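Local coordinates for phosphate-binding protein pstS 2 (Streptococcus pneumoniae, PDB 4H1X) that probably binds inorganic phosphate at the cell surface as the solute-binding subunit of the PstSACB ABC transporter and delivers it for import, at residues Q132-N137 with E171-A176; Y149-L154 with K179-V184; S155-V160 with T185-S190. All blocks are in the same frame, centred on the assembly; numbering follows the deposited sequence.

Contact 1 (Q132-N137 with E171-A176); sequences QVVTDN and EKLAEA
V133 carries this helix-helix contact, spreading its two methyl branches against K172, L173 and A176, about one turn of the facing helix. With CG1 anti to the backbone N (chi1 172°), the branches part: CG1 lies 3.7 Å from K172 CB, while CG2 meets A176 CB at 3.8 Å. L173 supplies the third apolar surface, its CD2 reaching to 3.8 Å from V133 CB. That same methyl only grazes V134, at 4.5 Å from CG2. Just past the end of helix 128-136, N137 lies across the lysine, its amide beside the aliphatic part of K172. The nearest pair is N137 OD1 and K172 CE, 3.4 Å apart. K172 is bent at chi2 (-64°), which carries CG, CD and CE past the amide at a slant before the amino end leads away. The amide is held by N137 ND2 donating to V133 O at 2.9 Å; the backbone N of N137 also bonds this oxygen, from the opposite face of its carbonyl plane. Behind the contact L173 packs on I227 and V134 on A228, both of strand 223-236. The axes of the two segments approach to 9.8 Å with N-to-C directions 136° apart, an oblique, roughly antiparallel packing of two helices beside a sheet, consistent with the layered alpha/beta fold of periplasmic binding proteins.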
loop_
_atom_site.group_PDB
_atom_site.type_symbol
_atom_site.label_atom_id
_atom_site.label_comp_id
_atom_site.label_asym_id
_atom_site.label_seq_id
_atom_site.Cartn_x
_atom_site.Cartn_y
_atom_site.Cartn_z
ATOM N N GLN A 132 11.869 12.079 3.486
ATOM C CA GLN A 132 12.658 11.246 4.406
ATOM C C GLN A 132 11.740 10.426 5.356
ATOM O O GLN A 132 12.065 9.284 5.693
ATOM C CB GLN A 132 13.670 12.087 5.199
ATOM C CG GLN A 132 14.800 11.245 5.806
ATOM C CD GLN A 132 15.617 10.508 4.765
ATOM O OE1 GLN A 132 16.129 11.088 3.797
ATOM N NE2 GLN A 132 15.722 9.198 4.921
ATOM N N VAL A 133 10.583 10.974 5.741
ATOM C CA VAL A 133 9.629 10.234 6.579
ATOM C C VAL A 133 9.141 9.005 5.789
ATOM O O VAL A 133 9.079 7.906 6.334
ATOM C CB VAL A 133 8.447 11.120 7.061
ATOM C CG1 VAL A 133 7.372 10.272 7.751
ATOM C CG2 VAL A 133 8.935 12.221 8.003
ATOM N N VAL A 134 8.812 9.203 4.496
ATOM C CA VAL A 134 8.327 8.123 3.657
ATOM C C VAL A 134 9.372 6.991 3.552
ATOM O O VAL A 134 9.018 5.836 3.826
ATOM C CB VAL A 134 7.927 8.685 2.271
ATOM C CG1 VAL A 134 7.628 7.572 1.275
ATOM C CG2 VAL A 134 6.695 9.613 2.417
ATOM N N THR A 135 10.632 7.330 3.154
ATOM C CA THR A 135 11.665 6.306 2.976
ATOM C C THR A 135 12.086 5.679 4.318
ATOM O O THR A 135 12.375 4.478 4.335
ATOM C CB THR A 135 12.869 6.840 2.201
ATOM O OG1 THR A 135 13.405 7.956 2.898
ATOM C CG2 THR A 135 12.523 7.213 0.748
ATOM N N ASP A 136 12.095 6.447 5.431
ATOM C CA ASP A 136 12.444 5.907 6.763
ATOM C C ASP A 136 11.411 4.903 7.232
ATOM O O ASP A 136 11.767 3.973 7.959
ATOM C CB ASP A 136 12.608 7.012 7.813
ATOM C CG ASP A 136 13.922 7.771 7.702
ATOM O OD1 ASP A 136 14.781 7.365 6.875
ATOM O OD2 ASP A 136 14.116 8.723 8.473
ATOM N N ASN A 137 10.145 5.073 6.784
ATOM C CA ASN A 137 9.038 4.166 7.085
ATOM C C ASN A 137 8.919 3.038 6.039
ATOM O O ASN A 137 7.911 2.312 6.000
ATOM C CB ASN A 137 7.748 4.931 7.281
ATOM C CG ASN A 137 7.751 5.537 8.666
ATOM O OD1 ASN A 137 7.637 4.823 9.662
ATOM N ND2 ASN A 137 8.025 6.834 8.769
ATOM N N GLU A 171 -0.030 9.268 9.662
ATOM C CA GLU A 171 0.238 9.515 11.081
ATOM C C GLU A 171 1.714 9.942 11.260
ATOM O O GLU A 171 1.989 10.919 11.954
ATOM C CB GLU A 171 -0.109 8.266 11.919
ATOM C CG GLU A 171 -1.608 8.080 12.143
ATOM C CD GLU A 171 -2.161 6.674 12.337
ATOM O OE1 GLU A 171 -1.415 5.774 12.794
ATOM O OE2 GLU A 171 -3.371 6.488 12.072
ATOM N N LYS A 172 2.659 9.231 10.597
ATOM C CA LYS A 172 4.102 9.565 10.697
ATOM C C LYS A 172 4.355 10.991 10.140
ATOM O O LYS A 172 5.122 11.780 10.711
ATOM C CB LYS A 172 4.977 8.525 9.947
ATOM C CG LYS A 172 4.871 7.059 10.440
ATOM C CD LYS A 172 5.375 6.895 11.866
ATOM C CE LYS A 172 5.452 5.428 12.248
ATOM N NZ LYS A 172 5.739 5.281 13.694
ATOM N N LEU A 173 3.692 11.312 9.037
ATOM C CA LEU A 173 3.848 12.634 8.398
ATOM C C LEU A 173 3.254 13.720 9.285
ATOM O O LEU A 173 3.917 14.747 9.478
ATOM C CB LEU A 173 3.240 12.653 7.003
ATOM C CG LEU A 173 4.036 11.850 5.942
ATOM C CD1 LEU A 173 3.178 11.544 4.720
ATOM C CD2 LEU A 173 5.346 12.602 5.498
ATOM N N ALA A 174 2.071 13.462 9.892
ATOM C CA ALA A 174 1.452 14.395 10.833
ATOM C C ALA A 174 2.358 14.619 12.052
ATOM O O ALA A 174 2.519 15.766 12.466
ATOM C CB ALA A 174 0.098 13.877 11.275
ATOM N N GLU A 175 2.996 13.548 12.591
ATOM C CA GLU A 175 3.892 13.678 13.762
ATOM C C GLU A 175 5.050 14.612 13.449
ATOM O O GLU A 175 5.370 15.499 14.255
ATOM C CB GLU A 175 4.478 12.308 14.155
ATOM C CG GLU A 175 3.524 11.305 14.762
ATOM C CD GLU A 175 4.198 9.965 15.002
ATOM O OE1 GLU A 175 5.327 9.752 14.504
ATOM O OE2 GLU A 175 3.595 9.127 15.703
ATOM N N ALA A 176 5.708 14.387 12.286
ATOM C CA ALA A 176 6.877 15.191 11.890
ATOM C C ALA A 176 6.463 16.642 11.637
ATOM O O ALA A 176 7.181 17.550 12.042
ATOM C CB ALA A 176 7.543 14.591 10.653
#

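Contact 2 (Y149-L154 with K179-V184); sequences YTSQHL and KENPEV
A type I beta turn from N181 to V184 links the end of helix 164-180 to strand 183-190, and the loop 149-154 is held against it chiefly through N181. The amide of N181 works in two directions. Its ND2 donates to Y149 OH (2.9 Å, N-H...O angle 160°); the hydroxyl lies near the amide plane, and ND2 comes to the edge of the Y149 ring, whose plane is 73° from that of the amide. Its OD1 accepts from L154 N at 3.2 Å and also from water 2, which is held by Q152 N. Since ND2 additionally bonds Y177 O, both ends of the amide are engaged and its rotation is fixed. S151 presents its hydroxyl by holding OG anti to its backbone N (chi1 -178°). OG lies 2.6 Å from E180 O and 2.9 Å from N181 OD1, two acceptors that compete for one proton. It also sits over the centre of one face of the H153 ring, 3.6 Å above the plane. A further water bridges the segments, water 3 joining L154 O to E183 N. The apolar part is small, L154 CB approaching V184 CG2 at 4.1 Å. Beyond the loop, helix 116-126 backs the contact: Y149 OH is also hydrogen-bonded to D120 OD2, F124 meets the Y149 ring edge-to-face, and L117 touches both L154 and V184, while Q129 of helix 128-136 touches Y149 and E180.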
loop_
_atom_site.group_PDB
_atom_site.type_symbol
_atom_site.label_atom_id
_atom_site.label_comp_id
_atom_site.label_asym_id
_atom_site.label_seq_id
_atom_site.Cartn_x
_atom_site.Cartn_y
_atom_site.Cartn_z
ATOM N N TYR A 149 11.549 22.888 3.236
ATOM C CA TYR A 149 10.442 23.307 4.106
ATOM C C TYR A 149 10.976 24.092 5.311
ATOM O O TYR A 149 11.867 23.605 6.012
ATOM C CB TYR A 149 9.616 22.094 4.622
ATOM C CG TYR A 149 8.463 22.506 5.519
ATOM C CD1 TYR A 149 7.240 22.900 4.982
ATOM C CD2 TYR A 149 8.604 22.529 6.905
ATOM C CE1 TYR A 149 6.189 23.323 5.798
ATOM C CE2 TYR A 149 7.571 22.968 7.732
ATOM C CZ TYR A 149 6.363 23.362 7.174
ATOM O OH TYR A 149 5.347 23.787 7.988
ATOM N N THR A 150 10.361 25.243 5.613
ATOM C CA THR A 150 10.628 26.050 6.813
ATOM C C THR A 150 9.273 26.284 7.501
ATOM O O THR A 150 8.322 26.739 6.850
ATOM C CB THR A 150 11.399 27.352 6.484
ATOM O OG1 THR A 150 12.702 26.998 6.003
ATOM C CG2 THR A 150 11.535 28.288 7.702
ATOM N N SER A 151 9.178 25.971 8.807
ATOM C CA SER A 151 7.902 26.141 9.525
ATOM C C SER A 151 7.436 27.602 9.602
ATOM O O SER A 151 8.250 28.510 9.792
ATOM C CB SER A 151 7.982 25.569 10.936
ATOM O OG SER A 151 6.729 25.713 11.590
ATOM N N GLN A 152 6.116 27.809 9.456
ATOM C CA GLN A 152 5.462 29.129 9.557
ATOM C C GLN A 152 4.836 29.244 10.951
ATOM O O GLN A 152 4.263 30.287 11.296
ATOM C CB GLN A 152 4.388 29.334 8.449
ATOM C CG GLN A 152 4.764 28.769 7.067
ATOM C CD GLN A 152 3.957 29.319 5.909
ATOM O OE1 GLN A 152 2.734 29.487 5.976
ATOM N NE2 GLN A 152 4.624 29.551 4.783
ATOM N N HIS A 153 4.962 28.141 11.752
ATOM C CA HIS A 153 4.420 27.946 13.102
ATOM C C HIS A 153 2.941 28.298 13.051
ATOM O O HIS A 153 2.467 29.216 13.735
ATOM C CB HIS A 153 5.208 28.745 14.153
ATOM C CG HIS A 153 6.651 28.363 14.195
ATOM N ND1 HIS A 153 7.081 27.240 14.889
ATOM C CD2 HIS A 153 7.715 28.935 13.582
ATOM C CE1 HIS A 153 8.390 27.179 14.694
ATOM N NE2 HIS A 153 8.817 28.183 13.918
ATOM N N LEU A 154 2.227 27.597 12.143
ATOM C CA LEU A 154 0.816 27.849 11.886
ATOM C C LEU A 154 -0.058 27.309 12.972
ATOM O O LEU A 154 0.397 26.616 13.885
ATOM C CB LEU A 154 0.363 27.281 10.536
ATOM C CG LEU A 154 0.924 27.936 9.269
ATOM C CD1 LEU A 154 0.400 27.237 8.035
ATOM C CD2 LEU A 154 0.587 29.425 9.195
ATOM N N LYS A 179 5.742 18.514 14.982
ATOM C CA LYS A 179 6.990 18.824 15.685
ATOM C C LYS A 179 7.419 20.255 15.277
ATOM O O LYS A 179 7.866 21.030 16.116
ATOM C CB LYS A 179 8.070 17.773 15.339
ATOM C CG LYS A 179 9.322 17.914 16.205
ATOM C CD LYS A 179 10.466 17.076 15.678
ATOM C CE LYS A 179 11.665 17.160 16.595
ATOM N NZ LYS A 179 12.733 16.209 16.190
ATOM N N GLU A 180 7.210 20.591 13.980
ATOM C CA GLU A 180 7.546 21.896 13.408
ATOM C C GLU A 180 6.432 22.918 13.633
ATOM O O GLU A 180 6.701 24.112 13.643
ATOM C CB GLU A 180 7.820 21.768 11.892
ATOM C CG GLU A 180 9.064 20.960 11.532
ATOM C CD GLU A 180 10.423 21.608 11.734
ATOM O OE1 GLU A 180 10.485 22.827 12.017
ATOM O OE2 GLU A 180 11.437 20.892 11.575
ATOM N N ASN A 181 5.180 22.454 13.774
ATOM C CA ASN A 181 3.991 23.292 13.943
ATOM C C ASN A 181 3.179 22.822 15.158
ATOM O O ASN A 181 2.117 22.206 14.991
ATOM C CB ASN A 181 3.159 23.214 12.656
ATOM C CG ASN A 181 3.872 23.783 11.453
ATOM O OD1 ASN A 181 3.936 24.997 11.266
ATOM N ND2 ASN A 181 4.450 22.923 10.641
ATOM N N PRO A 182 3.666 23.101 16.398
ATOM C CA PRO A 182 2.986 22.572 17.597
ATOM C C PRO A 182 1.536 23.022 17.819
ATOM O O PRO A 182 0.829 22.324 18.558
ATOM C CB PRO A 182 3.874 23.050 18.761
ATOM C CG PRO A 182 4.704 24.145 18.203
ATOM C CD PRO A 182 4.931 23.768 16.769
ATOM N N GLU A 183 1.087 24.135 17.214
ATOM C CA GLU A 183 -0.300 24.602 17.409
ATOM C C GLU A 183 -1.248 24.164 16.275
ATOM O O GLU A 183 -2.338 24.729 16.115
ATOM C CB GLU A 183 -0.330 26.118 17.612
ATOM C CG GLU A 183 0.312 26.451 18.952
ATOM C CD GLU A 183 0.275 27.891 19.419
ATOM O OE1 GLU A 183 0.635 28.793 18.627
ATOM O OE2 GLU A 183 -0.035 28.108 20.613
ATOM N N VAL A 184 -0.826 23.163 15.491
ATOM C CA VAL A 184 -1.635 22.572 14.421
ATOM C C VAL A 184 -2.148 21.234 14.889
ATOM O O VAL A 184 -1.351 20.422 15.360
ATOM C CB VAL A 184 -0.878 22.424 13.075
ATOM C CG1 VAL A 184 -1.663 21.537 12.086
ATOM C CG2 VAL A 184 -0.618 23.783 12.456
HETATM O O HOH W 1 11.273 24.766 10.323
HETATM O O HOH W 2 3.986 26.163 9.106
HETATM O O HOH W 3 2.503 25.986 15.348
#

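Contact 3 (S155-V160 with T185-S190); sequences SGKLSV and TIDITS
V160 O accepts from T189 N at 2.7 Å (N-H...O angle 166°), the shortest of five backbone bonds joining the two parallel strands of a beta-alpha-beta unit, with helix 164-180 as the crossover. The ladder climbs alternately: T185 N to G156 O, L158 N to T185 O, D187 N to L158 O, and V160 N to D187 O at 2.8 Å. All five are close to straight, and the strand axes run 12° apart. L158, V160, I186 and I188 point to one face. There V160 CG2 and I186 CG2 lie side by side at 4.1 Å; M170 and Y177 of helix 164-180 and F121 of helix 116-126 pack on this face. The other face carries K157, S159, T185 and D187. In the conformer described, K157 CG passes 3.4 Å from T185 OG1, and its NZ stays 5.0 Å from D187 OD2, too far for a salt bridge. Further along, water 4 joins S159 OG to T189 OG1. Because every direct hydrogen bond between the strands is main-chain, the backbone sets their register, while side chains add apolar packing on the L158 and V160 face and a water-mediated link on the other.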
loop_
_atom_site.group_PDB
_atom_site.type_symbol
_atom_site.label_atom_id
_atom_site.label_comp_id
_atom_site.label_asym_id
_atom_site.label_seq_id
_atom_site.Cartn_x
_atom_site.Cartn_y
_atom_site.Cartn_z
ATOM N N SER A 155 -1.327 27.685 12.895
ATOM C CA SER A 155 -2.319 27.245 13.838
ATOM C C SER A 155 -3.547 26.888 13.065
ATOM O O SER A 155 -3.832 27.490 12.030
ATOM C CB SER A 155 -2.610 28.326 14.874
ATOM O OG SER A 155 -3.382 27.782 15.931
ATOM N N GLY A 156 -4.282 25.933 13.582
ATOM C CA GLY A 156 -5.506 25.504 12.945
ATOM C C GLY A 156 -5.624 24.005 12.983
ATOM O O GLY A 156 -4.778 23.324 13.564
ATOM N N LYS A 157 -6.685 23.503 12.360
ATOM C CA LYS A 157 -6.977 22.074 12.330
ATOM C C LYS A 157 -7.064 21.577 10.897
ATOM O O LYS A 157 -7.587 22.270 10.020
ATOM C CB LYS A 157 -8.288 21.766 13.086
ATOM C CG LYS A 157 -8.643 20.269 13.178
ATOM C CD LYS A 157 -10.125 20.028 13.451
ATOM C CE LYS A 157 -10.734 19.003 12.513
ATOM N NZ LYS A 157 -11.291 19.632 11.279
ATOM N N LEU A 158 -6.582 20.347 10.682
ATOM C CA LEU A 158 -6.649 19.669 9.410
ATOM C C LEU A 158 -7.366 18.366 9.589
ATOM O O LEU A 158 -7.151 17.666 10.599
ATOM C CB LEU A 158 -5.263 19.389 8.824
ATOM C CG LEU A 158 -4.608 20.536 8.105
ATOM C CD1 LEU A 158 -3.201 20.156 7.709
ATOM C CD2 LEU A 158 -5.419 20.944 6.877
ATOM N N SER A 159 -8.222 18.037 8.623
ATOM C CA SER A 159 -8.922 16.753 8.616
ATOM C C SER A 159 -8.446 15.978 7.404
ATOM O O SER A 159 -8.578 16.457 6.263
ATOM C CB SER A 159 -10.435 16.948 8.593
ATOM O OG SER A 159 -11.069 15.680 8.507
ATOM N N VAL A 160 -7.862 14.806 7.644
ATOM C CA VAL A 160 -7.324 13.940 6.582
ATOM C C VAL A 160 -8.123 12.635 6.639
ATOM O O VAL A 160 -8.205 12.015 7.701
ATOM C CB VAL A 160 -5.786 13.730 6.686
ATOM C CG1 VAL A 160 -5.294 12.924 5.489
ATOM C CG2 VAL A 160 -5.038 15.073 6.756
ATOM N N THR A 185 -3.460 20.987 14.751
ATOM C CA THR A 185 -3.991 19.675 15.103
ATOM C C THR A 185 -4.352 18.949 13.803
ATOM O O THR A 185 -4.891 19.559 12.885
ATOM C CB THR A 185 -5.155 19.750 16.092
ATOM O OG1 THR A 185 -6.181 20.567 15.559
ATOM C CG2 THR A 185 -4.740 20.288 17.443
ATOM N N ILE A 186 -4.013 17.675 13.709
ATOM C CA ILE A 186 -4.324 16.911 12.493
ATOM C C ILE A 186 -5.129 15.684 12.913
ATOM O O ILE A 186 -4.613 14.862 13.659
ATOM C CB ILE A 186 -3.055 16.534 11.655
ATOM C CG1 ILE A 186 -2.284 17.807 11.148
ATOM C CG2 ILE A 186 -3.469 15.638 10.471
ATOM C CD1 ILE A 186 -0.875 17.543 10.495
ATOM N N ASP A 187 -6.380 15.577 12.450
ATOM C CA ASP A 187 -7.254 14.428 12.676
ATOM C C ASP A 187 -7.165 13.524 11.449
ATOM O O ASP A 187 -7.294 14.007 10.308
ATOM C CB ASP A 187 -8.715 14.861 12.867
ATOM C CG ASP A 187 -9.106 15.561 14.161
ATOM O OD1 ASP A 187 -8.216 15.811 14.997
ATOM O OD2 ASP A 187 -10.304 15.851 14.333
ATOM N N ILE A 188 -6.932 12.240 11.661
ATOM C CA ILE A 188 -6.844 11.331 10.535
ATOM C C ILE A 188 -7.960 10.314 10.686
ATOM O O ILE A 188 -7.963 9.560 11.665
ATOM C CB ILE A 188 -5.446 10.671 10.466
ATOM C CG1 ILE A 188 -4.338 11.746 10.291
ATOM C CG2 ILE A 188 -5.428 9.610 9.350
ATOM C CD1 ILE A 188 -2.927 11.326 10.629
ATOM N N THR A 189 -8.870 10.267 9.713
ATOM C CA THR A 189 -9.986 9.340 9.751
ATOM C C THR A 189 -9.763 8.235 8.750
ATOM O O THR A 189 -9.616 8.509 7.551
ATOM C CB THR A 189 -11.300 10.079 9.487
ATOM O OG1 THR A 189 -11.489 11.069 10.494
ATOM C CG2 THR A 189 -12.501 9.132 9.452
ATOM N N SER A 190 -9.738 6.991 9.241
ATOM C CA SER A 190 -9.597 5.813 8.402
ATOM C C SER A 190 -10.973 5.252 8.096
ATOM O O SER A 190 -11.728 4.945 9.020
ATOM C CB SER A 190 -8.774 4.743 9.116
ATOM O OG SER A 190 -7.486 5.220 9.440
HETATM O O HOH W 4 -10.579 13.593 10.157
#

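How the contacts relate
The three contacts share one beta-alpha-beta unit, strand 155-162, helix 164-180 and strand 183-190. Contact 3 pairs its two strands, contact 2 sets loop 149-154 against the turn between helix and second strand, and contact 1 sets helix 128-136 against the connecting helix. Contacts 1 and 3 meet where that helix lies on the sheet: I188 CD1 is 3.7 Å from E171 CA, and I186 CD1 is 3.9 Å from A174 CB. Contacts 2 and 3 are consecutive in both segments, with a probable hydrogen bond between S155 OG and E183 O at 3.2 Å. Contacts 1 and 2 do not touch directly; their centres lie about 15 Å apart, connected through helix 164-180.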